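PDB 6WPN: substrate-binding protein from Synechococcus sp., which probably binds a sugar or oligosaccharide in the periplasm and, as related solute-binding proteins do, may deliver it to a membrane transporter. Local coordinates for residues D166-Y171 with T229-E234; F80-P85 with Q307-G312. One frame throughout, in Å; residues are numbered along the deposited sequence.

In the fold
Contact 1 (166-171 with 229-234) and contact 2 (80-85 with 307-312) lie on opposite sides of the chain's centre, with their own centres 49 Å apart and no atoms shared or touching. In sequence, contact 1 is nested within the loop that contact 2 closes. They join different elements: contact 1 packs helix 168-179 against helix 219-233, whereas contact 2 sets the loop between helix 72-80 and strand 87-90 beside the loop leading into helix 311-321. Contact 1 is buried and purely apolar. Contact 2 is partly buried, with a small apolar centre and polar side chains at its exposed margin, and it buries 161 Å² against 95 Å² for contact 1.

Contact 1 (D166-Y171 with T229-E234); sequences DEVPAY and TDLYRE
The pyrrolidine ring of Pro169 presents one face to Leu231, whose methyl CD2 lies over it, displaced toward the CA and CB side of the ring. The evidence is a separation of 4.1 Å from Leu231 CD2 to Pro169 CA and 4.2 Å from Leu231 CD2 to Pro169 CB; the opposite face is turned away from 229-234. The other branch of the leucine, CD1, meets Val168 CG1 methyl to methyl at 4.4 Å, a looser approach. One fork thus spans two consecutive residues near the start of helix 168-179. The leucine is aimed by its torsions: CG stands opposite the carbonyl carbon (chi1 -79°), and CD1 then extends straight on from CA (chi2 -176°). This is helix-helix packing within a bacterial solute-binding protein fold, with the backbones closest where Pro169 CA and Leu231 CA are 7.0 Å apart. Phe227, one turn earlier on helix 219-233, also touches both Val168 and Pro169 and so widens the apolar patch. Thr229, farther round the same helix, packs on Leu399 and Ala402 of helix 388-403, placing helix 219-233 between two helical neighbours. Glu234, just past the end of helix 219-233, makes a long, weak ion pair through OE1 with Arg173 NH1.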
# COMPACT_ATOMS: atom_id res chain seq x y z
N ASP A 166 -4.19 4.82 -19.87
CA ASP A 166 -4.31 5.61 -21.10
C ASP A 166 -5.76 6.01 -21.40
O ASP A 166 -5.98 6.78 -22.34
CB ASP A 166 -3.74 4.84 -22.29
CG ASP A 166 -4.41 3.50 -22.51
OD1 ASP A 166 -5.59 3.48 -22.91
OD2 ASP A 166 -3.75 2.45 -22.30
N GLU A 167 -6.73 5.51 -20.65
CA GLU A 167 -8.11 5.94 -20.76
C GLU A 167 -8.48 6.99 -19.71
O GLU A 167 -9.60 7.51 -19.75
CB GLU A 167 -9.04 4.74 -20.67
CG GLU A 167 -8.94 3.81 -21.87
CD GLU A 167 -9.62 2.48 -21.65
OE1 GLU A 167 -10.20 2.28 -20.56
OE2 GLU A 167 -9.59 1.63 -22.57
N VAL A 168 -7.58 7.30 -18.79
CA VAL A 168 -7.83 8.25 -17.71
C VAL A 168 -8.01 9.68 -18.23
O VAL A 168 -8.95 10.36 -17.78
CB VAL A 168 -6.72 8.20 -16.65
CG1 VAL A 168 -6.83 9.39 -15.72
CG2 VAL A 168 -6.81 6.92 -15.85
N PRO A 169 -7.18 10.19 -19.14
CA PRO A 169 -7.39 11.59 -19.59
C PRO A 169 -8.76 11.84 -20.18
O PRO A 169 -9.45 12.77 -19.75
CB PRO A 169 -6.26 11.80 -20.61
CG PRO A 169 -5.19 10.88 -20.17
CD PRO A 169 -5.92 9.65 -19.70
N ALA A 170 -9.18 11.04 -21.16
CA ALA A 170 -10.50 11.24 -21.77
C ALA A 170 -11.61 11.15 -20.73
O ALA A 170 -12.56 11.93 -20.76
CB ALA A 170 -10.72 10.22 -22.88
N TYR A 171 -11.49 10.21 -19.79
CA TYR A 171 -12.46 10.08 -18.71
C TYR A 171 -12.46 11.31 -17.82
O TYR A 171 -13.52 11.87 -17.50
CB TYR A 171 -12.16 8.82 -17.90
CG TYR A 171 -12.58 8.86 -16.44
CD1 TYR A 171 -13.90 8.69 -16.07
CD2 TYR A 171 -11.63 9.03 -15.44
CE1 TYR A 171 -14.28 8.71 -14.73
CE2 TYR A 171 -11.99 9.05 -14.11
CZ TYR A 171 -13.32 8.89 -13.76
OH TYR A 171 -13.67 8.92 -12.43
N THR A 229 1.91 15.85 -15.66
CA THR A 229 2.03 17.29 -15.82
C THR A 229 0.85 17.85 -16.61
O THR A 229 0.21 18.82 -16.20
CB THR A 229 3.34 17.63 -16.53
OG1 THR A 229 4.44 17.18 -15.73
CG2 THR A 229 3.46 19.14 -16.74
N ASP A 230 0.53 17.21 -17.75
CA ASP A 230 -0.54 17.70 -18.61
C ASP A 230 -1.90 17.58 -17.93
O ASP A 230 -2.76 18.46 -18.09
CB ASP A 230 -0.54 16.93 -19.93
CG ASP A 230 0.71 17.19 -20.76
OD1 ASP A 230 1.35 18.26 -20.58
OD2 ASP A 230 1.06 16.33 -21.59
N LEU A 231 -2.13 16.51 -17.17
CA LEU A 231 -3.39 16.39 -16.44
C LEU A 231 -3.58 17.56 -15.48
O LEU A 231 -4.65 18.17 -15.44
CB LEU A 231 -3.44 15.06 -15.69
CG LEU A 231 -3.78 13.79 -16.48
CD1 LEU A 231 -3.88 12.61 -15.54
CD2 LEU A 231 -5.06 13.96 -17.26
N TYR A 232 -2.53 17.90 -14.73
CA TYR A 232 -2.66 18.98 -13.76
C TYR A 232 -2.83 20.33 -14.45
O TYR A 232 -3.68 21.13 -14.06
CB TYR A 232 -1.44 19.02 -12.85
CG TYR A 232 -1.63 19.93 -11.66
CD1 TYR A 232 -2.28 19.49 -10.52
CD2 TYR A 232 -1.21 21.25 -11.71
CE1 TYR A 232 -2.47 20.32 -9.44
CE2 TYR A 232 -1.40 22.10 -10.63
CZ TYR A 232 -2.03 21.63 -9.50
OH TYR A 232 -2.23 22.46 -8.43
N ARG A 233 -2.04 20.58 -15.49
CA ARG A 233 -2.07 21.89 -16.13
C ARG A 233 -3.40 22.16 -16.82
O ARG A 233 -3.80 23.32 -16.94
CB ARG A 233 -0.93 22.00 -17.15
CG ARG A 233 0.46 21.93 -16.54
CD ARG A 233 1.48 22.51 -17.51
NE ARG A 233 2.83 22.48 -16.98
CZ ARG A 233 3.90 22.91 -17.64
NH1 ARG A 233 3.76 23.41 -18.86
NH2 ARG A 233 5.10 22.86 -17.09
N GLU A 234 -4.09 21.11 -17.27
CA GLU A 234 -5.36 21.26 -17.96
C GLU A 234 -6.55 21.36 -17.02
O GLU A 234 -7.69 21.30 -17.48
CB GLU A 234 -5.57 20.08 -18.92
CG GLU A 234 -4.58 20.05 -20.07
CD GLU A 234 -4.84 18.89 -21.03
OE1 GLU A 234 -5.85 18.18 -20.85
OE2 GLU A 234 -4.02 18.71 -21.96

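Contact 2 (F80-P85 with Q307-G312); sequences FARTAP and QSQQAG
Apolar contact is centred on Ala84 and Gln307, whose CB atoms meet at 3.7 Å. The Gln307 chain bends at its second torsion (chi2 70°), which carries the amide away while its first methylene stays against the alanine; both residues also touch Val79 of helix 72-80. Next to them, Ser308 CB lies 4.1 Å from Pro85 O, a van der Waals approach to a carbonyl. Polar groups approach at the exposed margin without bonding: Arg82 NH2 and Gln309 OE1 are 4.2 Å apart, with the amide oxygen placed obliquely to the guanidinium. Within 307-312, Gln309 NE2 makes a weak, bent hydrogen bond to Gln307 O (3.2 Å, 129°). Ser308 OG, anti to its own nitrogen (chi1 174°), is hydrogen-bonded to Asp86 OD2 and weakly accepts Gln310 N at 3.4 Å. Two helix ends frame the site. Arg82, with positive phi, completes a Schellman motif closing helix 72-80, and Gln310 occupies the N-cap of helix 311-321. With no hydrogen bond or salt bridge between 80-85 and 307-312, a polar tie close by runs from Ser308 OG to Asp86 OD2, immediately beyond Pro85, while the Arg82–Gln309 pair should contribute little directional constraint.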
# COMPACT_ATOMS: atom_id res chain seq x y z
N PHE A 80 19.47 2.68 19.91
CA PHE A 80 20.50 3.47 20.57
C PHE A 80 20.51 3.21 22.07
O PHE A 80 21.57 3.19 22.71
CB PHE A 80 20.26 4.96 20.31
CG PHE A 80 21.43 5.67 19.71
CD1 PHE A 80 21.94 5.28 18.48
CD2 PHE A 80 22.02 6.73 20.37
CE1 PHE A 80 23.02 5.94 17.93
CE2 PHE A 80 23.10 7.39 19.82
CZ PHE A 80 23.60 6.99 18.60
N ALA A 81 19.33 3.00 22.66
CA ALA A 81 19.20 2.66 24.07
C ALA A 81 19.37 1.18 24.35
O ALA A 81 19.20 0.77 25.51
CB ALA A 81 17.84 3.12 24.59
N ARG A 82 19.69 0.37 23.34
CA ARG A 82 19.80 -1.08 23.50
C ARG A 82 18.51 -1.66 24.09
O ARG A 82 18.53 -2.51 24.98
CB ARG A 82 21.01 -1.47 24.35
CG ARG A 82 21.41 -2.93 24.19
CD ARG A 82 22.90 -3.16 24.29
NE ARG A 82 23.21 -4.57 24.05
CZ ARG A 82 24.40 -5.12 24.27
NH1 ARG A 82 25.39 -4.38 24.75
NH2 ARG A 82 24.59 -6.41 24.02
N THR A 83 17.38 -1.16 23.60
CA THR A 83 16.05 -1.67 23.93
C THR A 83 15.24 -1.85 22.65
O THR A 83 14.09 -1.43 22.54
CB THR A 83 15.32 -0.76 24.92
OG1 THR A 83 15.29 0.58 24.41
CG2 THR A 83 16.00 -0.77 26.28
N ALA A 84 15.86 -2.49 21.67
CA ALA A 84 15.23 -2.65 20.37
C ALA A 84 13.99 -3.53 20.49
O ALA A 84 13.99 -4.50 21.26
CB ALA A 84 16.21 -3.25 19.37
N PRO A 85 12.93 -3.23 19.75
CA PRO A 85 11.73 -4.06 19.81
C PRO A 85 12.01 -5.45 19.27
O PRO A 85 13.00 -5.69 18.57
CB PRO A 85 10.72 -3.31 18.94
CG PRO A 85 11.57 -2.50 18.01
CD PRO A 85 12.78 -2.12 18.80
N GLN A 307 19.20 -6.80 17.07
CA GLN A 307 19.48 -6.47 18.47
C GLN A 307 18.56 -7.18 19.44
O GLN A 307 18.83 -7.15 20.65
CB GLN A 307 19.39 -4.96 18.69
CG GLN A 307 20.69 -4.21 18.47
CD GLN A 307 21.10 -4.15 17.01
OE1 GLN A 307 20.26 -4.18 16.11
NE2 GLN A 307 22.41 -4.07 16.77
N SER A 308 17.48 -7.80 18.97
CA SER A 308 16.56 -8.48 19.87
C SER A 308 17.27 -9.61 20.62
O SER A 308 17.90 -10.47 20.00
CB SER A 308 15.36 -9.03 19.10
OG SER A 308 14.53 -9.80 19.95
N GLN A 309 17.15 -9.60 21.94
CA GLN A 309 17.74 -10.63 22.78
C GLN A 309 16.79 -11.79 23.05
O GLN A 309 17.16 -12.72 23.77
CB GLN A 309 18.22 -10.01 24.10
CG GLN A 309 19.13 -8.79 23.94
CD GLN A 309 20.52 -9.15 23.43
OE1 GLN A 309 21.47 -9.26 24.21
NE2 GLN A 309 20.66 -9.31 22.12
N GLN A 310 15.59 -11.76 22.49
CA GLN A 310 14.63 -12.85 22.58
C GLN A 310 14.15 -13.24 21.19
O GLN A 310 12.95 -13.31 20.92
CB GLN A 310 13.43 -12.48 23.45
CG GLN A 310 13.71 -11.51 24.58
CD GLN A 310 12.46 -11.20 25.39
OE1 GLN A 310 11.67 -12.09 25.71
NE2 GLN A 310 12.26 -9.92 25.69
N ALA A 311 15.10 -13.49 20.29
CA ALA A 311 14.75 -13.73 18.89
C ALA A 311 13.83 -14.94 18.74
O ALA A 311 12.89 -14.90 17.94
CB ALA A 311 16.03 -13.91 18.06
N GLY A 312 14.09 -16.01 19.49
CA GLY A 312 13.25 -17.19 19.38
C GLY A 312 11.80 -16.93 19.77
O GLY A 312 10.88 -17.33 19.06